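Local coordinates for protein amidohydrolase (Pseudomonas aeruginosa, PDB 2I5G) that probably acts as a metal-dependent dipeptidase of the M19 (membrane dipeptidase) family, hydrolysing the peptide bond of dipeptides, at residues C181-N192 with V208-K218; M236-I246 with R305-W315. The protein carries 2 engineered substitutions. One frame throughout, in Å; residues are numbered along the deposited sequence.

Contact 1 (C181-N192 with V208-K218); sequences CLPSGLKEHPRN and VGVTMFAPFLK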
# COMPACT_ATOMS: atom_id res chain seq x y z
N CYS A 181 -12.35 -17.65 10.87
CA CYS A 181 -12.57 -18.15 9.51
C CYS A 181 -13.36 -19.45 9.52
O CYS A 181 -13.65 -20.02 10.56
CB CYS A 181 -11.24 -18.38 8.81
SG CYS A 181 -10.32 -19.72 9.57
N LEU A 182 -13.72 -19.91 8.33
CA LEU A 182 -14.49 -21.13 8.18
C LEU A 182 -13.91 -21.99 7.07
O LEU A 182 -13.27 -21.48 6.15
CB LEU A 182 -15.94 -20.80 7.89
CG LEU A 182 -16.73 -20.33 9.11
CD1 LEU A 182 -18.13 -19.88 8.71
CD2 LEU A 182 -16.80 -21.48 10.11
N PRO A 183 -14.13 -23.31 7.13
CA PRO A 183 -13.63 -24.26 6.13
C PRO A 183 -14.32 -24.15 4.78
O PRO A 183 -15.55 -24.17 4.70
CB PRO A 183 -13.88 -25.60 6.80
CG PRO A 183 -15.18 -25.36 7.48
CD PRO A 183 -14.98 -24.00 8.12
N SER A 184 -13.53 -24.04 3.72
CA SER A 184 -14.09 -23.96 2.38
C SER A 184 -14.55 -25.36 1.94
O SER A 184 -15.15 -25.54 0.88
CB SER A 184 -13.06 -23.41 1.40
OG SER A 184 -11.87 -24.16 1.45
N GLY A 185 -14.27 -26.35 2.79
CA GLY A 185 -14.68 -27.71 2.51
C GLY A 185 -16.15 -27.87 2.82
O GLY A 185 -16.73 -28.95 2.67
N LEU A 186 -16.77 -26.78 3.28
CA LEU A 186 -18.19 -26.78 3.60
C LEU A 186 -18.90 -25.71 2.78
O LEU A 186 -20.07 -25.85 2.43
CB LEU A 186 -18.41 -26.53 5.09
CG LEU A 186 -17.78 -27.54 6.04
CD1 LEU A 186 -18.03 -27.13 7.48
CD2 LEU A 186 -18.36 -28.92 5.77
N LYS A 187 -18.18 -24.63 2.48
CA LYS A 187 -18.69 -23.50 1.70
C LYS A 187 -17.50 -22.90 0.93
O LYS A 187 -16.48 -22.58 1.53
CB LYS A 187 -19.27 -22.44 2.65
CG LYS A 187 -20.59 -21.83 2.22
CD LYS A 187 -20.47 -20.99 0.96
CE LYS A 187 -21.82 -20.42 0.57
NZ LYS A 187 -21.75 -19.54 -0.64
N GLU A 188 -17.63 -22.75 -0.38
CA GLU A 188 -16.53 -22.23 -1.18
C GLU A 188 -15.98 -20.86 -0.81
O GLU A 188 -14.79 -20.73 -0.57
CB GLU A 188 -16.91 -22.23 -2.67
CG GLU A 188 -16.70 -23.58 -3.31
CD GLU A 188 -15.36 -24.19 -2.90
OE1 GLU A 188 -14.32 -23.54 -3.12
OE2 GLU A 188 -15.35 -25.32 -2.36
N HIS A 189 -16.85 -19.86 -0.78
CA HIS A 189 -16.49 -18.47 -0.44
C HIS A 189 -15.01 -18.07 -0.34
O HIS A 189 -14.20 -18.75 0.28
CB HIS A 189 -17.20 -18.05 0.86
CG HIS A 189 -17.27 -16.56 1.04
ND1 HIS A 189 -16.16 -15.80 1.35
CD2 HIS A 189 -18.30 -15.70 0.91
CE1 HIS A 189 -16.51 -14.53 1.39
NE2 HIS A 189 -17.80 -14.44 1.13
N PRO A 190 -14.66 -16.91 -0.92
CA PRO A 190 -13.30 -16.37 -0.92
C PRO A 190 -12.61 -16.23 0.45
O PRO A 190 -11.38 -16.21 0.53
CB PRO A 190 -13.47 -15.01 -1.61
CG PRO A 190 -14.57 -15.28 -2.58
CD PRO A 190 -15.55 -16.08 -1.75
N ARG A 191 -13.39 -16.11 1.52
CA ARG A 191 -12.76 -15.96 2.83
C ARG A 191 -12.58 -17.25 3.62
O ARG A 191 -11.94 -17.25 4.67
CB ARG A 191 -13.51 -14.92 3.68
CG ARG A 191 -12.54 -13.98 4.35
CD ARG A 191 -13.18 -12.83 5.09
NE ARG A 191 -13.79 -13.22 6.35
CZ ARG A 191 -13.21 -14.01 7.25
NH1 ARG A 191 -12.00 -14.51 7.04
NH2 ARG A 191 -13.85 -14.29 8.38
N ASN A 192 -13.13 -18.35 3.13
CA ASN A 192 -12.98 -19.63 3.80
C ASN A 192 -11.63 -20.24 3.45
O ASN A 192 -11.03 -19.91 2.43
CB ASN A 192 -14.10 -20.59 3.40
CG ASN A 192 -15.40 -20.26 4.07
OD1 ASN A 192 -15.43 -19.56 5.07
ND2 ASN A 192 -16.50 -20.77 3.52
N VAL A 208 -6.07 -21.61 14.96
CA VAL A 208 -7.24 -21.31 14.14
C VAL A 208 -8.52 -21.09 14.94
O VAL A 208 -9.00 -22.00 15.62
CB VAL A 208 -7.54 -22.45 13.14
CG1 VAL A 208 -8.85 -22.16 12.40
CG2 VAL A 208 -6.38 -22.61 12.17
N GLY A 209 -9.06 -19.88 14.86
CA GLY A 209 -10.30 -19.57 15.55
C GLY A 209 -11.43 -19.69 14.54
O GLY A 209 -11.45 -18.99 13.53
N VAL A 210 -12.38 -20.60 14.80
CA VAL A 210 -13.51 -20.81 13.90
C VAL A 210 -14.57 -19.75 14.14
O VAL A 210 -14.93 -19.47 15.28
CB VAL A 210 -14.13 -22.20 14.10
CG1 VAL A 210 -15.17 -22.45 13.04
CG2 VAL A 210 -13.05 -23.26 14.03
N THR A 211 -15.08 -19.18 13.05
CA THR A 211 -16.10 -18.14 13.12
C THR A 211 -17.49 -18.68 12.78
O THR A 211 -17.64 -19.84 12.40
CB THR A 211 -15.77 -16.98 12.15
OG1 THR A 211 -16.66 -15.88 12.40
CG2 THR A 211 -15.93 -17.43 10.70
N MSE A 212 -18.49 -17.82 12.90
CA MSE A 212 -19.88 -18.20 12.63
C MSE A 212 -20.63 -17.22 11.73
O MSE A 212 -21.86 -17.19 11.72
CB MSE A 212 -20.64 -18.33 13.95
CG MSE A 212 -20.58 -17.07 14.80
SE MSE A 212 -21.76 -17.11 16.32
CE MSE A 212 -20.52 -17.71 17.65
N PHE A 213 -19.89 -16.42 10.96
CA PHE A 213 -20.53 -15.45 10.07
C PHE A 213 -21.42 -16.12 9.03
O PHE A 213 -20.95 -16.87 8.18
CB PHE A 213 -19.48 -14.60 9.38
CG PHE A 213 -19.99 -13.26 8.97
CD1 PHE A 213 -20.42 -12.35 9.92
CD2 PHE A 213 -20.05 -12.91 7.62
CE1 PHE A 213 -20.91 -11.10 9.55
CE2 PHE A 213 -20.54 -11.67 7.24
CZ PHE A 213 -20.97 -10.76 8.20
N ALA A 214 -22.72 -15.81 9.10
CA ALA A 214 -23.72 -16.38 8.20
C ALA A 214 -23.25 -16.59 6.76
O ALA A 214 -23.22 -17.72 6.27
CB ALA A 214 -24.98 -15.51 8.22
N PRO A 215 -22.88 -15.51 6.06
CA PRO A 215 -22.41 -15.57 4.67
C PRO A 215 -21.46 -16.72 4.35
O PRO A 215 -21.55 -17.32 3.27
CB PRO A 215 -21.74 -14.22 4.48
CG PRO A 215 -22.59 -13.32 5.31
CD PRO A 215 -22.77 -14.13 6.58
N PHE A 216 -20.57 -17.04 5.29
CA PHE A 216 -19.57 -18.09 5.08
C PHE A 216 -19.95 -19.50 5.57
O PHE A 216 -19.14 -20.41 5.53
CB PHE A 216 -18.23 -17.68 5.73
CG PHE A 216 -17.88 -16.22 5.56
CD1 PHE A 216 -18.22 -15.52 4.39
CD2 PHE A 216 -17.21 -15.53 6.57
CE1 PHE A 216 -17.89 -14.18 4.24
CE2 PHE A 216 -16.88 -14.18 6.42
CZ PHE A 216 -17.23 -13.51 5.25
N LEU A 217 -21.19 -19.67 6.02
CA LEU A 217 -21.63 -20.98 6.51
C LEU A 217 -22.34 -21.76 5.41
O LEU A 217 -23.01 -21.17 4.56
CB LEU A 217 -22.56 -20.80 7.71
CG LEU A 217 -21.85 -20.40 9.01
CD1 LEU A 217 -22.87 -19.85 9.99
CD2 LEU A 217 -21.11 -21.60 9.60
N LYS A 218 -22.18 -23.08 5.43
CA LYS A 218 -22.80 -23.93 4.42
C LYS A 218 -24.30 -23.68 4.27
O LYS A 218 -24.81 -23.64 3.15
CB LYS A 218 -22.57 -25.41 4.75
CG LYS A 218 -23.21 -26.34 3.73
CD LYS A 218 -23.08 -27.80 4.13
CE LYS A 218 -23.78 -28.70 3.14
NZ LYS A 218 -23.74 -30.13 3.56
O HOH W 1 -17.83 -23.23 6.11
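F216 is held between H189 and R191 in a tightly packed part of this contact. Its ring turns an edge to the H189 imidazole in an edge-to-face pair, centroids 4.3 Å apart and planes at 57°, while P190 CD covers the other imidazole face. ND1 of H189 accepts R191 N at 2.8 Å in the ring plane, which helps fix the ring's rotation; chi1 of -161° carries the ring out beside the carbonyl carbon. The R191 guanidinium stands almost perpendicular to the F216 ring, NE lying 3.2 Å from F216 CE2, and its NH2 continues to H180 O. L182 spreads its branches, CD2 against V210 CG1 and CD1 against L217 CD2 (3.6 Å). As expected of a TIM-barrel family, the two segments leave neighbouring parallel strands, 177-181 and 207-210: C181 N donates to G209 O at 3.1 Å, and T211 N to C181 O at 3.0 Å. F216 O receives a weak bond from N192 ND2 (3.3 Å) and a proton from a water that also donates to P183 O. Toward solvent the fit slackens: the aliphatic chains of K187 and K218 lie along opposing backbone, K218 CG 3.4 Å from L186 O, and their ends lead away.

Contact 2 (M236-I246 with R305-W315); sequences MNIVGEDAIGI and RVVRKVMGENW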
# COMPACT_ATOMS: atom_id res chain seq x y z
N MSE A 236 -11.32 -29.01 13.74
CA MSE A 236 -10.53 -29.71 14.74
C MSE A 236 -10.07 -31.06 14.21
O MSE A 236 -9.10 -31.63 14.71
CB MSE A 236 -11.34 -29.90 16.02
CG MSE A 236 -10.54 -30.53 17.14
SE MSE A 236 -11.48 -30.59 18.82
CE MSE A 236 -12.47 -32.22 18.51
N ASN A 237 -10.76 -31.56 13.20
CA ASN A 237 -10.40 -32.84 12.60
C ASN A 237 -9.09 -32.74 11.81
O ASN A 237 -8.41 -33.74 11.60
CB ASN A 237 -11.52 -33.32 11.68
CG ASN A 237 -11.12 -34.53 10.84
OD1 ASN A 237 -10.76 -35.58 11.38
ND2 ASN A 237 -11.19 -34.39 9.52
N ILE A 238 -8.75 -31.52 11.39
CA ILE A 238 -7.52 -31.28 10.62
C ILE A 238 -6.45 -30.63 11.49
O ILE A 238 -5.30 -31.06 11.52
CB ILE A 238 -7.80 -30.34 9.43
CG1 ILE A 238 -8.86 -30.95 8.52
CG2 ILE A 238 -6.52 -30.07 8.65
CD1 ILE A 238 -9.38 -30.00 7.47
N VAL A 239 -6.86 -29.58 12.19
CA VAL A 239 -6.00 -28.79 13.07
C VAL A 239 -5.55 -29.49 14.37
O VAL A 239 -4.41 -29.34 14.80
CB VAL A 239 -6.71 -27.45 13.44
CG1 VAL A 239 -6.01 -26.78 14.61
CG2 VAL A 239 -6.73 -26.53 12.23
N GLY A 240 -6.45 -30.25 14.99
CA GLY A 240 -6.10 -30.91 16.24
C GLY A 240 -6.65 -30.13 17.42
O GLY A 240 -6.96 -28.94 17.30
N GLU A 241 -6.76 -30.78 18.58
CA GLU A 241 -7.32 -30.12 19.75
C GLU A 241 -6.47 -29.06 20.42
O GLU A 241 -6.92 -28.44 21.38
CB GLU A 241 -7.75 -31.15 20.79
CG GLU A 241 -6.66 -32.10 21.24
CD GLU A 241 -7.12 -32.98 22.37
OE1 GLU A 241 -7.19 -32.48 23.51
OE2 GLU A 241 -7.44 -34.17 22.12
N ASP A 242 -5.26 -28.84 19.94
CA ASP A 242 -4.41 -27.83 20.56
C ASP A 242 -4.28 -26.53 19.76
O ASP A 242 -3.76 -25.54 20.27
CB ASP A 242 -3.03 -28.42 20.84
CG ASP A 242 -3.03 -29.35 22.04
OD1 ASP A 242 -2.01 -30.05 22.24
OD2 ASP A 242 -4.03 -29.38 22.79
N ALA A 243 -4.76 -26.53 18.52
CA ALA A 243 -4.66 -25.35 17.68
C ALA A 243 -6.01 -24.78 17.21
O ALA A 243 -6.08 -24.11 16.18
CB ALA A 243 -3.80 -25.66 16.47
N ILE A 244 -7.07 -25.03 17.98
CA ILE A 244 -8.39 -24.56 17.61
C ILE A 244 -9.05 -23.72 18.71
O ILE A 244 -8.86 -23.99 19.90
CB ILE A 244 -9.31 -25.74 17.26
CG1 ILE A 244 -10.62 -25.24 16.68
CG2 ILE A 244 -9.59 -26.58 18.51
CD1 ILE A 244 -11.59 -26.34 16.33
N GLY A 245 -9.81 -22.71 18.31
CA GLY A 245 -10.47 -21.85 19.27
C GLY A 245 -11.67 -21.15 18.66
O GLY A 245 -12.06 -21.42 17.52
N ILE A 246 -12.26 -20.22 19.41
CA ILE A 246 -13.43 -19.48 18.95
C ILE A 246 -13.11 -18.06 18.48
O ILE A 246 -12.29 -17.37 19.07
CB ILE A 246 -14.50 -19.41 20.06
CG1 ILE A 246 -15.07 -20.80 20.30
CG2 ILE A 246 -15.62 -18.45 19.67
CD1 ILE A 246 -15.66 -21.45 19.05
N ARG A 305 -12.48 -31.79 28.91
CA ARG A 305 -11.12 -31.29 28.70
C ARG A 305 -10.93 -30.59 27.36
O ARG A 305 -10.32 -29.52 27.29
CB ARG A 305 -10.13 -32.44 28.84
CG ARG A 305 -8.69 -32.02 29.13
CD ARG A 305 -7.77 -32.58 28.08
NE ARG A 305 -8.29 -33.83 27.54
CZ ARG A 305 -7.93 -34.33 26.36
NH1 ARG A 305 -7.05 -33.70 25.61
NH2 ARG A 305 -8.48 -35.46 25.93
N VAL A 306 -11.43 -31.20 26.29
CA VAL A 306 -11.31 -30.60 24.97
C VAL A 306 -12.13 -29.31 24.94
O VAL A 306 -11.70 -28.30 24.41
CB VAL A 306 -11.81 -31.55 23.85
CG1 VAL A 306 -11.68 -30.86 22.49
CG2 VAL A 306 -11.02 -32.85 23.87
N VAL A 307 -13.33 -29.36 25.51
CA VAL A 307 -14.18 -28.18 25.55
C VAL A 307 -13.45 -26.99 26.19
O VAL A 307 -13.46 -25.89 25.64
CB VAL A 307 -15.49 -28.45 26.34
CG1 VAL A 307 -16.32 -27.17 26.42
CG2 VAL A 307 -16.28 -29.56 25.67
N ARG A 308 -12.82 -27.21 27.34
CA ARG A 308 -12.09 -26.12 28.01
C ARG A 308 -11.16 -25.51 26.96
O ARG A 308 -11.01 -24.29 26.88
CB ARG A 308 -11.22 -26.65 29.15
CG ARG A 308 -11.78 -27.82 29.94
CD ARG A 308 -12.66 -27.40 31.10
NE ARG A 308 -12.02 -26.42 31.97
CZ ARG A 308 -12.43 -26.14 33.21
NH1 ARG A 308 -13.47 -26.77 33.74
NH2 ARG A 308 -11.81 -25.20 33.91
N LYS A 309 -10.53 -26.38 26.18
CA LYS A 309 -9.60 -25.96 25.14
C LYS A 309 -10.25 -25.01 24.15
O LYS A 309 -9.90 -23.83 24.09
CB LYS A 309 -9.09 -27.17 24.35
CG LYS A 309 -8.58 -28.32 25.17
CD LYS A 309 -7.36 -27.93 25.96
CE LYS A 309 -6.53 -29.16 26.29
NZ LYS A 309 -6.18 -29.90 25.05
N VAL A 310 -11.19 -25.53 23.39
CA VAL A 310 -11.88 -24.76 22.37
C VAL A 310 -12.52 -23.49 22.88
O VAL A 310 -12.59 -22.50 22.16
CB VAL A 310 -12.96 -25.62 21.67
CG1 VAL A 310 -13.60 -24.82 20.55
CG2 VAL A 310 -12.33 -26.89 21.11
N MSE A 311 -12.98 -23.48 24.13
CA MSE A 311 -13.62 -22.28 24.64
C MSE A 311 -12.67 -21.17 25.06
O MSE A 311 -13.08 -20.01 25.16
CB MSE A 311 -14.58 -22.62 25.79
CG MSE A 311 -15.80 -23.44 25.37
SE MSE A 311 -16.73 -22.73 23.81
CE MSE A 311 -17.43 -21.10 24.56
N GLY A 312 -11.40 -21.50 25.29
CA GLY A 312 -10.47 -20.46 25.69
C GLY A 312 -9.04 -20.85 26.02
O GLY A 312 -8.10 -20.17 25.61
N GLU A 313 -8.86 -21.93 26.78
CA GLU A 313 -7.51 -22.36 27.16
C GLU A 313 -6.51 -22.33 26.01
O GLU A 313 -5.39 -21.87 26.19
CB GLU A 313 -7.56 -23.77 27.75
CG GLU A 313 -8.25 -23.84 29.10
CD GLU A 313 -8.06 -25.17 29.80
OE1 GLU A 313 -8.50 -25.31 30.96
OE2 GLU A 313 -7.46 -26.09 29.18
N ASN A 314 -6.91 -22.80 24.83
CA ASN A 314 -6.03 -22.80 23.68
C ASN A 314 -5.59 -21.39 23.27
O ASN A 314 -4.43 -21.17 22.92
CB ASN A 314 -6.69 -23.52 22.50
CG ASN A 314 -6.62 -25.04 22.61
OD1 ASN A 314 -6.20 -25.59 23.63
ND2 ASN A 314 -7.03 -25.73 21.54
N TRP A 315 -6.52 -20.44 23.32
CA TRP A 315 -6.19 -19.07 22.95
C TRP A 315 -5.14 -18.53 23.91
O TRP A 315 -4.19 -17.86 23.49
CB TRP A 315 -7.42 -18.18 23.02
CG TRP A 315 -7.98 -17.83 21.68
CD1 TRP A 315 -9.27 -17.97 21.28
CD2 TRP A 315 -7.27 -17.28 20.57
NE1 TRP A 315 -9.41 -17.54 19.98
CE2 TRP A 315 -8.20 -17.10 19.52
CE3 TRP A 315 -5.93 -16.90 20.36
CZ2 TRP A 315 -7.83 -16.57 18.28
CZ3 TRP A 315 -5.57 -16.38 19.12
CH2 TRP A 315 -6.52 -16.22 18.10
O HOH W 2 -12.21 -19.49 22.34
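N314 reaches from helix 304-323 into the turn before strand 244-246, and its ND2 serves two backbone carbonyls. The bond to E241 O is short and nearly straight (2.7 Å, 173°), within the amide plane but approaching from above the carbonyl plane; the one to I244 O, 3.0 Å from ND2, uses a lone pair in that carbonyl's plane. Together they fix the amide's rotation and tie the turn at E241 and the start of the strand at I244 to the helix. One helical turn earlier, the K309 chain bends at chi2 and chi4 to bring NZ between two carboxylates, 3.2 Å from D242 OD2 and, in a weaker bond, near E241 OE1. R305 NH1 joins this salt-bridge network through E241 OE1, but the two are modelled implausibly close, so the detail is doubtful. Next to the network V310 packs its CG2 on I244 CG2 (3.8 Å), and SE of selenomethionine M236 lies 3.7 Å from V306 CG1. At the far end W315 NE1 donates to I246 O (3.0 Å), which lies at the indole edge close to the ring plane.

G240, the first residue after helix 225-239, has positive phi and starts the type I turn to A243. In the wider pi-type turn at 309-313, K309 O accepts N314 N and also G312 N, from opposite faces of its plane. Strand and helix axes approach to 5.8 Å at 72°, with G245, which has no side chain, facing the V310 backbone. Farther out, I232 of helix 225-239 touches I244, I246 and V310, helix 291-299 packs on I246 and M311, and strand 207-210 bonds alongside 244-246.

Contacts 1 and 2 follow one another along the chain, the first closing before the second opens, with centres about 17 Å apart. They meet in the parallel sheet ordered 177-181, 207-210, 244-246: contact 1 holds the first two strands and the loops leaving them, and contact 2 sets helix 304-323 against the third. Probable hydrogen bonds from V208 N to A243 O (2.8 Å) and from V210 N to G245 O join the two directly, and V208 also packs on V239. Helix 225-239, the crossover between strands 207-210 and 244-246, borders both. Contact 1 thus spans neighbouring parallel strands and contact 2 packs a late helix on the next, consistent with a TIM barrel.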